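Local coordinates for protein glutamyl endopeptidase (Staphylococcus epidermidis, PDB 6PYM) that probably cleaves peptide bonds on the carbonyl side of glutamate, as a secreted chymotrypsin-like serine endopeptidase of the S1B family, at residues 61-66 with 95-100; 65-70 with 78-83; 114-119 with 177-182; 128-133 with 172-177. The protein carries 1 engineered substitution. One frame throughout, in Å; residues are numbered along the deposited sequence.

Interaction 1 of 4, residues 61-66 with 95-100; sequences RNISVH and AILRVS
Leu97 sends its two methyl carbons across to the side chains of Ile63 and Val65, and no other residue of the pair of segments loses as much surface here. The leucine and Ile63 meet tip to tip, with CD2 of Leu97 3.7 Å from CG2 of Ile63. The side chains of Leu97 and Val65 slide past each other in opposite directions, with Leu97 CD2 3.8 Å from Val65 CG2. With CG anti to the backbone N (chi1 179°), Leu97 holds its fork out between the two beta-branched residues, which lets CD2 touch both. CG2 of Val65 also touches CG1 of Val99 at 3.9 Å, these two side chains crossing at about a right angle.

Arg61 and Ser100 make the polar end of the contact. The arginine chain is bent at chi2 and chi3, which folds its guanidinium back toward the serine although CB sets off the other way. NH1 then gives a short bond of 2.6 Å to Ser100 OG, nearly straight at 163° and only 6° out of the guanidinium plane.

Strand 80-87 lies between strands 64-67 and 95-99 in the N-terminal barrel, so side chains, not backbones, join the segments. Branched aliphatic residues suit this interior, where Ile46 and Ile25 add to the packing. At the exposed end, the long flexible arginine can span the gap to a small hydroxyl, and chemistry passes from dispersion to directed hydrogen bonding.

Interaction 2 of 4, residues 65-70 with 78-83; sequences VHPSAK and GKFVGQ
Val65 and Phe80 exchange two backbone hydrogen bonds, the mark of an antiparallel hydrogen-bonded pair. Val65 N gives to Phe80 O at 2.9 Å, and Phe80 N returns a bond of 2.8 Å to Val65 O. That carbonyl oxygen also receives a CA-H...O contact from Lys79, its CA lying 3.2 Å away. Beyond the pair, direct pairing gives way to water: water 1 donates both to Pro67 O and to Gly78 O. Proline has no N-H to offer a partner strand, and the water links the two carbonyls where the chains part. Gly78, with its positive phi of 62°, takes a backbone shape that a residue without a side chain adopts easily.

His66 and Lys79 lie side by side, pointing the same way. CB of Lys79 sits over one face of the imidazole, shifted toward the rim and 3.6 Å from the ring centroid, a CH-pi contact. The aliphatic part of a lysine suits this place because it can cover a ring while its amine continues outward. Tyr75 stacks on the same histidine. Pro67 meets Phe80 at about a right angle, its CD coming to the edge of the phenyl ring, 3.8 Å from CD1.

A type II turn from His66 to Ala69 then carries the chain off the end of strand 64-67. Val65 and Phe80 face the barrel interior together, where Val99 of strand 95-99 touches Phe80 and Ile108 of helix 108-111 packs on Val65, Pro67 and Phe80; on its other edge, strand 64-67 pairs with strand 22-27.

Interaction 3 of 4, residues 114-119 with 177-182; sequences PATISS and KNQVIG
Thr116 and Gln179 cross obliquely, methyl CG2 of the threonine resting 4.0 Å from CG of the glutamine. Gln179 is extended beyond CG, which carries its amide along to Ser118. There water 3 joins the two side chains, donating to Gln179 OE1 at 2.6 Å and accepting from Ser118 OG. The stronger direct partner of Ser118 OG is Asn120 N, so this hydroxyl serves both its own loop and the water link.

Val180 meets two neighbours: its methyl CG2 touches Ala115 CB at 3.8 Å, and its CB lies 4.0 Å from Ile117 CD1. The isoleucine CB starts out away from the strand, but its bent chain (chi2 -60°) brings CD1 back. The small alanine side chain lets the valine methyl come close to the loop backbone, and Ser118 offers its CB to Ile181 CG2 at 3.7 Å.

Two backbone bonds bracket Ile117. Val180 N gives to Thr116 O, whereas Ser118 N reaches Val180 O from 42° above that carbonyl's plane; both measure 2.8 Å.

The loop 114-119, whose Ala115 pairs with Val40 of the first barrel, thus joins the start of strand 180-188 in the second by a single bridge. Water 2 continues the backbone bonding past Thr116, accepting from its N and donating to Asn178 O, while water 3 links side chains only. The apolar contacts of Val180 with Ala115 and Ile117 lie beside the two backbone bonds.

Interaction 4 of 4, residues 128-133 with 172-177; sequences NITVTG and PVFNGK
Thr130 and Phe174 form an antiparallel hydrogen-bonded pair, and three backbone bonds in all tie the two strands. Thr130 N gives to Phe174 O, and Phe174 N returns a bond of 2.8 Å to Thr130 O. The third runs from Thr132 N to Pro172 O at 3.2 Å. Proline can still accept through its carbonyl, while its CD packs 3.2 Å from Thr132 O. The next pair, Val131 with Val173, is non-hydrogen-bonded, and there CA-H...O contacts run from Val173 CA to Thr130 O and from Val131 CA to Pro172 O.

Apolar contacts occupy the face carrying the valines. CG2 of Val131 and CG2 of Val173 touch at 3.9 Å, and Ile129 CD1 comes to 3.6 Å from Val173 CG1. Beta-branched residues suit such extended chains, and these three side chains all gather on Tyr160.

On the opposite face, Thr130 OG1 lies between its backbone N and carbonyl carbon (chi1 54°), a torsion that brings it 3.5 Å from Phe174 CB and near the edge of the ring. The hydroxyl is 2.8 Å from water 5, which donates to Asn175 O. Where the strands diverge, water 4 similarly bridges Asn128 O and Gly176 N.

Strand 172-174 closely follows Ala169, the engineered residue at the predicted catalytic serine position; the side chain of Ala169 is about 9 Å from that of Val131. Within the C-terminal barrel, strand 128-133 pairs on its other side with strand 143-154, and strand 172-174 with strand 180-188, whose Val180 and Ile181 pack on Phe174 and Val173.

The four contacts divide between the two barrels of the chymotrypsin fold. Interactions 1 and 2 share Val65 and strand 64-67, and touch through strands 80-87 and 95-99: interaction 2 is true strand pairing, whereas interaction 1 crosses the barrel interior by side chains. Interaction 4 is the most regular ladder, in the second barrel; interaction 3 touches it through strands 172-174 and 180-188 and ties a loop to that sheet. The centres of 1 and 4 are about 22 Å apart, on opposite sides of the chain's centre. All four are largely buried, but an exposed arginine ends interaction 1, whereas waters bridge the segments beside the direct pairing in 2, 3 and 4.

Interaction 1 of 4, residues 61-66 with 95-100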
loop_
_atom_site.group_PDB
_atom_site.type_symbol
_atom_site.label_atom_id
_atom_site.label_comp_id
_atom_site.label_asym_id
_atom_site.label_seq_id
_atom_site.Cartn_x
_atom_site.Cartn_y
_atom_site.Cartn_z
ATOM N N ARG A 61 -15.996 -9.369 0.668
ATOM C CA ARG A 61 -16.856 -8.586 1.542
ATOM C C ARG A 61 -16.375 -8.577 2.986
ATOM O O ARG A 61 -16.848 -7.753 3.775
ATOM C CB ARG A 61 -18.305 -9.097 1.492
ATOM C CG ARG A 61 -18.987 -9.111 0.135
ATOM C CD ARG A 61 -18.767 -7.821 -0.642
ATOM N NE ARG A 61 -19.524 -6.702 -0.115
ATOM C CZ ARG A 61 -19.558 -5.515 -0.699
ATOM N NH1 ARG A 61 -18.877 -5.315 -1.819
ATOM N NH2 ARG A 61 -20.265 -4.530 -0.153
ATOM N N ASN A 62 -15.464 -9.476 3.351
ATOM C CA ASN A 62 -14.844 -9.481 4.667
ATOM C C ASN A 62 -13.789 -8.395 4.835
ATOM O O ASN A 62 -13.298 -8.206 5.952
ATOM C CB ASN A 62 -14.182 -10.840 4.926
ATOM C CG ASN A 62 -15.189 -11.964 5.096
ATOM O OD1 ASN A 62 -16.311 -11.745 5.546
ATOM N ND2 ASN A 62 -14.780 -13.182 4.752
ATOM N N ILE A 63 -13.419 -7.686 3.773
ATOM C CA ILE A 63 -12.314 -6.732 3.824
ATOM C C ILE A 63 -12.875 -5.320 3.901
ATOM O O ILE A 63 -13.640 -4.902 3.023
ATOM C CB ILE A 63 -11.398 -6.880 2.603
ATOM C CG1 ILE A 63 -10.961 -8.334 2.435
ATOM C CG2 ILE A 63 -10.195 -5.968 2.750
ATOM C CD1 ILE A 63 -10.212 -8.583 1.149
ATOM N N SER A 64 -12.469 -4.572 4.924
ATOM C CA SER A 64 -12.775 -3.152 5.045
ATOM C C SER A 64 -11.535 -2.332 4.709
ATOM O O SER A 64 -10.447 -2.597 5.231
ATOM C CB SER A 64 -13.207 -2.817 6.471
ATOM O OG SER A 64 -14.462 -3.390 6.794
ATOM N N VAL A 65 -11.714 -1.312 3.877
ATOM C CA VAL A 65 -10.631 -0.431 3.440
ATOM C C VAL A 65 -10.962 0.979 3.892
ATOM O O VAL A 65 -12.021 1.513 3.542
ATOM C CB VAL A 65 -10.458 -0.470 1.915
ATOM C CG1 VAL A 65 -9.355 0.487 1.479
ATOM C CG2 VAL A 65 -10.173 -1.890 1.446
ATOM N N HIS A 66 -10.049 1.592 4.638
ATOM C CA HIS A 66 -10.244 2.932 5.189
ATOM C C HIS A 66 -9.148 3.837 4.638
ATOM O O HIS A 66 -8.054 3.924 5.218
ATOM C CB HIS A 66 -10.168 2.894 6.718
ATOM C CG HIS A 66 -11.231 2.068 7.386
ATOM N ND1 HIS A 66 -11.135 0.708 7.606
ATOM C CD2 HIS A 66 -12.402 2.451 7.951
ATOM C CE1 HIS A 66 -12.211 0.289 8.258
ATOM N NE2 HIS A 66 -12.993 1.328 8.477
ATOM N N ALA A 95 -1.771 -7.814 -5.171
ATOM C CA ALA A 95 -3.144 -7.983 -5.608
ATOM C C ALA A 95 -3.813 -6.626 -5.732
ATOM O O ALA A 95 -3.507 -5.688 -4.985
ATOM C CB ALA A 95 -3.947 -8.841 -4.624
ATOM N N ILE A 96 -4.728 -6.527 -6.692
ATOM C CA ILE A 96 -5.684 -5.430 -6.740
ATOM C C ILE A 96 -6.893 -5.858 -5.932
ATOM O O ILE A 96 -7.374 -6.991 -6.073
ATOM C CB ILE A 96 -6.104 -5.128 -8.189
ATOM C CG1 ILE A 96 -4.900 -4.718 -9.043
ATOM C CG2 ILE A 96 -7.209 -4.070 -8.213
ATOM C CD1 ILE A 96 -5.190 -4.693 -10.544
ATOM N N LEU A 97 -7.390 -4.971 -5.085
ATOM C CA LEU A 97 -8.689 -5.163 -4.453
ATOM C C LEU A 97 -9.613 -4.090 -5.004
ATOM O O LEU A 97 -9.381 -2.893 -4.799
ATOM C CB LEU A 97 -8.618 -5.080 -2.930
ATOM C CG LEU A 97 -9.973 -5.242 -2.227
ATOM C CD1 LEU A 97 -10.558 -6.638 -2.429
ATOM C CD2 LEU A 97 -9.846 -4.933 -0.757
ATOM N N ARG A 98 -10.632 -4.518 -5.741
ATOM C CA ARG A 98 -11.691 -3.617 -6.158
ATOM C C ARG A 98 -12.693 -3.524 -5.022
ATOM O O ARG A 98 -13.067 -4.548 -4.440
ATOM C CB ARG A 98 -12.358 -4.171 -7.414
ATOM C CG ARG A 98 -13.420 -3.288 -8.031
ATOM C CD ARG A 98 -13.688 -3.727 -9.465
ATOM N NE ARG A 98 -12.560 -3.392 -10.331
ATOM C CZ ARG A 98 -12.088 -4.177 -11.293
ATOM N NH1 ARG A 98 -12.637 -5.361 -11.525
ATOM N NH2 ARG A 98 -11.056 -3.773 -12.022
ATOM N N VAL A 99 -13.106 -2.305 -4.689
ATOM C CA VAL A 99 -14.046 -2.065 -3.606
ATOM C C VAL A 99 -15.338 -1.488 -4.165
ATOM O O VAL A 99 -15.357 -0.828 -5.210
ATOM C CB VAL A 99 -13.466 -1.143 -2.507
ATOM C CG1 VAL A 99 -12.300 -1.825 -1.807
ATOM C CG2 VAL A 99 -13.036 0.199 -3.088
ATOM N N SER A 100 -16.425 -1.730 -3.437
ATOM C CA SER A 100 -17.713 -1.158 -3.781
ATOM C C SER A 100 -17.741 0.326 -3.430
ATOM O O SER A 100 -16.951 0.794 -2.607
ATOM C CB SER A 100 -18.812 -1.872 -2.997
ATOM O OG SER A 100 -18.904 -3.236 -3.366
#

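Interaction 2 of 4, residues 65-70 with 78-83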
loop_
_atom_site.group_PDB
_atom_site.type_symbol
_atom_site.label_atom_id
_atom_site.label_comp_id
_atom_site.label_asym_id
_atom_site.label_seq_id
_atom_site.Cartn_x
_atom_site.Cartn_y
_atom_site.Cartn_z
ATOM N N VAL A 65 -11.714 -1.312 3.877
ATOM C CA VAL A 65 -10.631 -0.431 3.440
ATOM C C VAL A 65 -10.962 0.979 3.892
ATOM O O VAL A 65 -12.021 1.513 3.542
ATOM C CB VAL A 65 -10.458 -0.470 1.915
ATOM C CG1 VAL A 65 -9.355 0.487 1.479
ATOM C CG2 VAL A 65 -10.173 -1.890 1.446
ATOM N N HIS A 66 -10.049 1.592 4.638
ATOM C CA HIS A 66 -10.244 2.932 5.189
ATOM C C HIS A 66 -9.148 3.837 4.638
ATOM O O HIS A 66 -8.054 3.924 5.218
ATOM C CB HIS A 66 -10.168 2.894 6.718
ATOM C CG HIS A 66 -11.231 2.068 7.386
ATOM N ND1 HIS A 66 -11.135 0.708 7.606
ATOM C CD2 HIS A 66 -12.402 2.451 7.951
ATOM C CE1 HIS A 66 -12.211 0.289 8.258
ATOM N NE2 HIS A 66 -12.993 1.328 8.477
ATOM N N PRO A 67 -9.384 4.528 3.525
ATOM C CA PRO A 67 -8.348 5.428 3.006
ATOM C C PRO A 67 -8.188 6.609 3.944
ATOM O O PRO A 67 -9.167 7.133 4.483
ATOM C CB PRO A 67 -8.907 5.863 1.646
ATOM C CG PRO A 67 -10.395 5.767 1.812
ATOM C CD PRO A 67 -10.634 4.605 2.743
ATOM N N SER A 68 -6.942 7.015 4.160
ATOM C CA SER A 68 -6.632 8.179 4.982
ATOM C C SER A 68 -6.955 7.969 6.451
ATOM O O SER A 68 -7.126 8.953 7.181
ATOM C CB SER A 68 -7.308 9.478 4.495
ATOM O OG SER A 68 -7.600 9.479 3.106
ATOM N N ALA A 69 -7.060 6.725 6.916
ATOM C CA ALA A 69 -7.367 6.491 8.320
ATOM C C ALA A 69 -6.340 7.185 9.199
ATOM O O ALA A 69 -5.138 7.169 8.910
ATOM C CB ALA A 69 -7.352 4.995 8.613
ATOM N N LYS A 70 -6.826 7.823 10.264
ATOM C CA LYS A 70 -5.974 8.585 11.169
ATOM C C LYS A 70 -5.791 7.923 12.523
ATOM O O LYS A 70 -4.694 7.994 13.092
ATOM C CB LYS A 70 -6.508 10.010 11.352
ATOM C CG LYS A 70 -5.597 10.869 12.221
ATOM C CD LYS A 70 -6.061 12.299 12.288
ATOM C CE LYS A 70 -5.139 13.116 13.171
ATOM N NZ LYS A 70 -5.066 12.579 14.559
ATOM N N GLY A 78 -14.281 7.409 5.858
ATOM C CA GLY A 78 -15.089 6.237 6.099
ATOM C C GLY A 78 -14.396 4.970 5.639
ATOM O O GLY A 78 -13.162 4.842 5.683
ATOM N N LYS A 79 -15.202 4.010 5.192
ATOM C CA LYS A 79 -14.686 2.744 4.708
ATOM C C LYS A 79 -15.360 2.355 3.401
ATOM O O LYS A 79 -16.423 2.870 3.032
ATOM C CB LYS A 79 -14.809 1.609 5.739
ATOM C CG LYS A 79 -16.167 0.947 5.835
ATOM C CD LYS A 79 -16.106 -0.236 6.797
ATOM C CE LYS A 79 -17.338 -1.127 6.684
ATOM N NZ LYS A 79 -18.592 -0.433 7.094
ATOM N N PHE A 80 -14.700 1.437 2.698
ATOM C CA PHE A 80 -15.175 0.833 1.467
ATOM C C PHE A 80 -14.977 -0.667 1.593
ATOM O O PHE A 80 -13.970 -1.125 2.145
ATOM C CB PHE A 80 -14.379 1.377 0.283
ATOM C CG PHE A 80 -14.549 2.852 0.089
ATOM C CD1 PHE A 80 -13.841 3.755 0.869
ATOM C CD2 PHE A 80 -15.449 3.337 -0.842
ATOM C CE1 PHE A 80 -14.022 5.112 0.721
ATOM C CE2 PHE A 80 -15.630 4.690 -0.999
ATOM C CZ PHE A 80 -14.916 5.582 -0.219
ATOM N N VAL A 81 -15.946 -1.431 1.114
ATOM C CA VAL A 81 -15.973 -2.877 1.310
ATOM C C VAL A 81 -15.450 -3.583 0.068
ATOM O O VAL A 81 -15.814 -3.239 -1.064
ATOM C CB VAL A 81 -17.392 -3.354 1.677
ATOM C CG1 VAL A 81 -17.415 -4.863 1.902
ATOM C CG2 VAL A 81 -17.896 -2.620 2.918
ATOM N N GLY A 82 -14.604 -4.585 0.279
ATOM C CA GLY A 82 -14.083 -5.360 -0.825
ATOM C C GLY A 82 -15.167 -5.954 -1.702
ATOM O O GLY A 82 -16.198 -6.418 -1.205
ATOM N N GLN A 83 -14.938 -5.941 -3.003
ATOM C CA GLN A 83 -15.879 -6.453 -3.990
ATOM C C GLN A 83 -15.283 -7.551 -4.852
ATOM O O GLN A 83 -15.959 -8.548 -5.130
ATOM C CB GLN A 83 -16.388 -5.304 -4.883
ATOM C CG GLN A 83 -17.534 -5.685 -5.821
ATOM C CD GLN A 83 -17.057 -6.213 -7.158
ATOM O OE1 GLN A 83 -15.997 -5.829 -7.652
ATOM N NE2 GLN A 83 -17.843 -7.101 -7.757
HETATM O O HOH W 1 -11.133 6.845 6.397
#

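Interaction 3 of 4, residues 114-119 with 177-182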
loop_
_atom_site.group_PDB
_atom_site.type_symbol
_atom_site.label_atom_id
_atom_site.label_comp_id
_atom_site.label_asym_id
_atom_site.label_seq_id
_atom_site.Cartn_x
_atom_site.Cartn_y
_atom_site.Cartn_z
ATOM N N PRO A 114 -6.328 9.229 -6.375
ATOM C CA PRO A 114 -5.529 8.016 -6.581
ATOM C C PRO A 114 -4.048 8.351 -6.680
ATOM O O PRO A 114 -3.658 9.382 -7.244
ATOM C CB PRO A 114 -6.080 7.452 -7.894
ATOM C CG PRO A 114 -7.505 7.919 -7.909
ATOM C CD PRO A 114 -7.431 9.324 -7.349
ATOM N N ALA A 115 -3.223 7.476 -6.112
ATOM C CA ALA A 115 -1.787 7.695 -6.114
ATOM C C ALA A 115 -1.233 7.637 -7.529
ATOM O O ALA A 115 -1.768 6.954 -8.406
ATOM C CB ALA A 115 -1.099 6.632 -5.265
ATOM N N THR A 116 -0.157 8.382 -7.747
ATOM C CA THR A 116 0.596 8.286 -8.988
ATOM C C THR A 116 1.588 7.140 -8.881
ATOM O O THR A 116 2.320 7.038 -7.892
ATOM C CB THR A 116 1.356 9.593 -9.230
ATOM O OG1 THR A 116 0.432 10.686 -9.313
ATOM C CG2 THR A 116 2.157 9.517 -10.527
ATOM N N ILE A 117 1.605 6.278 -9.890
ATOM C CA ILE A 117 2.546 5.169 -9.987
ATOM C C ILE A 117 3.773 5.645 -10.748
ATOM O O ILE A 117 3.651 6.327 -11.775
ATOM C CB ILE A 117 1.893 3.999 -10.744
ATOM C CG1 ILE A 117 0.533 3.626 -10.144
ATOM C CG2 ILE A 117 2.851 2.815 -10.823
ATOM C CD1 ILE A 117 0.577 3.193 -8.697
ATOM N N SER A 118 4.957 5.259 -10.286
ATOM C CA SER A 118 6.171 5.549 -11.039
ATOM C C SER A 118 6.347 4.571 -12.195
ATOM O O SER A 118 6.086 3.374 -12.067
ATOM C CB SER A 118 7.385 5.450 -10.122
ATOM O OG SER A 118 8.580 5.713 -10.838
ATOM N N SER A 119 6.815 5.097 -13.333
ATOM C CA SER A 119 7.280 4.244 -14.417
ATOM C C SER A 119 8.534 3.477 -14.027
ATOM O O SER A 119 8.880 2.492 -14.690
ATOM C CB SER A 119 7.605 5.098 -15.638
ATOM O OG SER A 119 8.778 5.854 -15.396
ATOM N N LYS A 177 9.488 11.984 -5.496
ATOM C CA LYS A 177 8.392 12.649 -6.186
ATOM C C LYS A 177 7.021 12.207 -5.680
ATOM O O LYS A 177 6.002 12.591 -6.265
ATOM C CB LYS A 177 8.493 12.413 -7.695
ATOM C CG LYS A 177 9.726 13.027 -8.353
ATOM C CD LYS A 177 9.798 12.644 -9.824
ATOM C CE LYS A 177 11.035 13.221 -10.489
ATOM N NZ LYS A 177 11.142 12.782 -11.904
ATOM N N ASN A 178 6.976 11.405 -4.618
ATOM C CA ASN A 178 5.725 10.909 -4.050
ATOM C C ASN A 178 4.955 10.038 -5.027
ATOM O O ASN A 178 3.723 10.005 -5.006
ATOM C CB ASN A 178 4.869 12.026 -3.462
ATOM C CG ASN A 178 5.515 12.656 -2.255
ATOM O OD1 ASN A 178 6.179 11.973 -1.481
ATOM N ND2 ASN A 178 5.318 13.956 -2.078
ATOM N N GLN A 179 5.684 9.317 -5.865
ATOM C CA GLN A 179 5.127 8.310 -6.750
ATOM C C GLN A 179 5.394 6.926 -6.176
ATOM O O GLN A 179 6.426 6.690 -5.544
ATOM C CB GLN A 179 5.782 8.399 -8.127
ATOM C CG GLN A 179 5.742 9.794 -8.733
ATOM C CD GLN A 179 6.684 9.942 -9.912
ATOM O OE1 GLN A 179 7.687 9.232 -10.015
ATOM N NE2 GLN A 179 6.361 10.867 -10.822
ATOM N N VAL A 180 4.468 6.008 -6.428
ATOM C CA VAL A 180 4.577 4.649 -5.903
ATOM C C VAL A 180 5.511 3.838 -6.794
ATOM O O VAL A 180 5.218 3.618 -7.975
ATOM C CB VAL A 180 3.198 3.982 -5.806
ATOM C CG1 VAL A 180 3.319 2.573 -5.228
ATOM C CG2 VAL A 180 2.235 4.825 -4.986
ATOM N N ILE A 181 6.626 3.382 -6.224
ATOM C CA ILE A 181 7.587 2.556 -6.946
ATOM C C ILE A 181 7.415 1.071 -6.645
ATOM O O ILE A 181 7.913 0.232 -7.415
ATOM C CB ILE A 181 9.042 2.995 -6.661
ATOM C CG1 ILE A 181 9.416 2.771 -5.192
ATOM C CG2 ILE A 181 9.264 4.442 -7.100
ATOM C CD1 ILE A 181 10.887 3.056 -4.897
ATOM N N GLY A 182 6.745 0.725 -5.548
ATOM C CA GLY A 182 6.575 -0.659 -5.148
ATOM C C GLY A 182 5.516 -0.767 -4.075
ATOM O O GLY A 182 5.011 0.239 -3.570
HETATM O O HOH W 2 1.023 9.568 -5.338
HETATM O O HOH W 3 8.613 8.100 -12.172
#

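Interaction 4 of 4, residues 128-133 with 172-177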
loop_
_atom_site.group_PDB
_atom_site.type_symbol
_atom_site.label_atom_id
_atom_site.label_comp_id
_atom_site.label_asym_id
_atom_site.label_seq_id
_atom_site.Cartn_x
_atom_site.Cartn_y
_atom_site.Cartn_z
ATOM N N ASN A 128 16.696 7.602 -1.950
ATOM C CA ASN A 128 15.961 7.850 -0.717
ATOM C C ASN A 128 14.467 7.689 -0.963
ATOM O O ASN A 128 13.912 8.278 -1.894
ATOM C CB ASN A 128 16.238 9.271 -0.231
ATOM C CG ASN A 128 17.668 9.469 0.221
ATOM O OD1 ASN A 128 18.242 8.623 0.896
ATOM N ND2 ASN A 128 18.249 10.603 -0.149
ATOM N N ILE A 129 13.812 6.893 -0.115
ATOM C CA ILE A 129 12.413 6.528 -0.291
ATOM C C ILE A 129 11.715 6.544 1.063
ATOM O O ILE A 129 12.343 6.672 2.115
ATOM C CB ILE A 129 12.267 5.141 -0.951
ATOM C CG1 ILE A 129 12.982 4.088 -0.103
ATOM C CG2 ILE A 129 12.808 5.161 -2.392
ATOM C CD1 ILE A 129 12.510 2.679 -0.352
ATOM N N THR A 130 10.391 6.401 1.021
ATOM C CA THR A 130 9.589 6.177 2.212
ATOM C C THR A 130 8.658 4.996 1.992
ATOM O O THR A 130 8.294 4.673 0.857
ATOM C CB THR A 130 8.749 7.403 2.589
ATOM O OG1 THR A 130 7.961 7.820 1.464
ATOM C CG2 THR A 130 9.634 8.553 3.046
ATOM N N VAL A 131 8.275 4.352 3.092
ATOM C CA VAL A 131 7.207 3.355 3.106
ATOM C C VAL A 131 6.202 3.832 4.137
ATOM O O VAL A 131 6.564 4.041 5.303
ATOM C CB VAL A 131 7.730 1.941 3.419
ATOM C CG1 VAL A 131 6.570 0.959 3.595
ATOM C CG2 VAL A 131 8.627 1.479 2.295
ATOM N N THR A 132 4.954 4.003 3.719
ATOM C CA THR A 132 3.962 4.661 4.554
ATOM C C THR A 132 2.718 3.795 4.639
ATOM O O THR A 132 2.203 3.338 3.615
ATOM C CB THR A 132 3.677 6.063 4.022
ATOM O OG1 THR A 132 4.913 6.783 4.037
ATOM C CG2 THR A 132 2.638 6.796 4.878
ATOM N N GLY A 133 2.254 3.558 5.858
ATOM C CA GLY A 133 1.166 2.630 6.075
ATOM C C GLY A 133 0.886 2.480 7.551
ATOM O O GLY A 133 1.085 3.434 8.313
ATOM N N PRO A 172 2.357 1.415 0.359
ATOM C CA PRO A 172 3.083 1.967 -0.783
ATOM C C PRO A 172 4.503 2.365 -0.409
ATOM O O PRO A 172 4.770 2.878 0.685
ATOM C CB PRO A 172 2.256 3.195 -1.171
ATOM C CG PRO A 172 1.535 3.569 0.079
ATOM C CD PRO A 172 1.224 2.269 0.761
ATOM N N VAL A 173 5.411 2.129 -1.353
ATOM C CA VAL A 173 6.786 2.606 -1.315
ATOM C C VAL A 173 6.827 3.827 -2.222
ATOM O O VAL A 173 6.527 3.718 -3.415
ATOM C CB VAL A 173 7.754 1.535 -1.842
ATOM C CG1 VAL A 173 9.198 1.985 -1.648
ATOM C CG2 VAL A 173 7.492 0.174 -1.208
ATOM N N PHE A 174 7.162 4.989 -1.669
ATOM C CA PHE A 174 7.152 6.241 -2.413
ATOM C C PHE A 174 8.576 6.706 -2.690
ATOM O O PHE A 174 9.439 6.667 -1.805
ATOM C CB PHE A 174 6.456 7.350 -1.618
ATOM C CG PHE A 174 4.967 7.191 -1.486
ATOM C CD1 PHE A 174 4.121 7.449 -2.549
ATOM C CD2 PHE A 174 4.402 6.829 -0.271
ATOM C CE1 PHE A 174 2.739 7.326 -2.410
ATOM C CE2 PHE A 174 3.024 6.706 -0.124
ATOM C CZ PHE A 174 2.192 6.961 -1.195
ATOM N N ASN A 175 8.810 7.190 -3.916
ATOM C CA ASN A 175 10.043 7.912 -4.201
ATOM C C ASN A 175 9.930 9.373 -3.757
ATOM O O ASN A 175 8.936 9.802 -3.157
ATOM C CB ASN A 175 10.446 7.765 -5.671
ATOM C CG ASN A 175 9.455 8.399 -6.637
ATOM O OD1 ASN A 175 8.632 9.232 -6.253
ATOM N ND2 ASN A 175 9.548 8.014 -7.910
ATOM N N GLY A 176 10.977 10.153 -4.049
ATOM C CA GLY A 176 11.016 11.550 -3.652
ATOM C C GLY A 176 9.986 12.415 -4.343
ATOM O O GLY A 176 9.650 13.489 -3.830
ATOM N N LYS A 177 9.488 11.984 -5.496
ATOM C CA LYS A 177 8.392 12.649 -6.186
ATOM C C LYS A 177 7.021 12.207 -5.680
ATOM O O LYS A 177 6.002 12.591 -6.265
ATOM C CB LYS A 177 8.493 12.413 -7.695
ATOM C CG LYS A 177 9.726 13.027 -8.353
ATOM C CD LYS A 177 9.798 12.644 -9.824
ATOM C CE LYS A 177 11.035 13.221 -10.489
ATOM N NZ LYS A 177 11.142 12.782 -11.904
HETATM O O HOH W 4 13.494 8.986 -4.459
HETATM O O HOH W 5 9.230 9.557 -0.274
#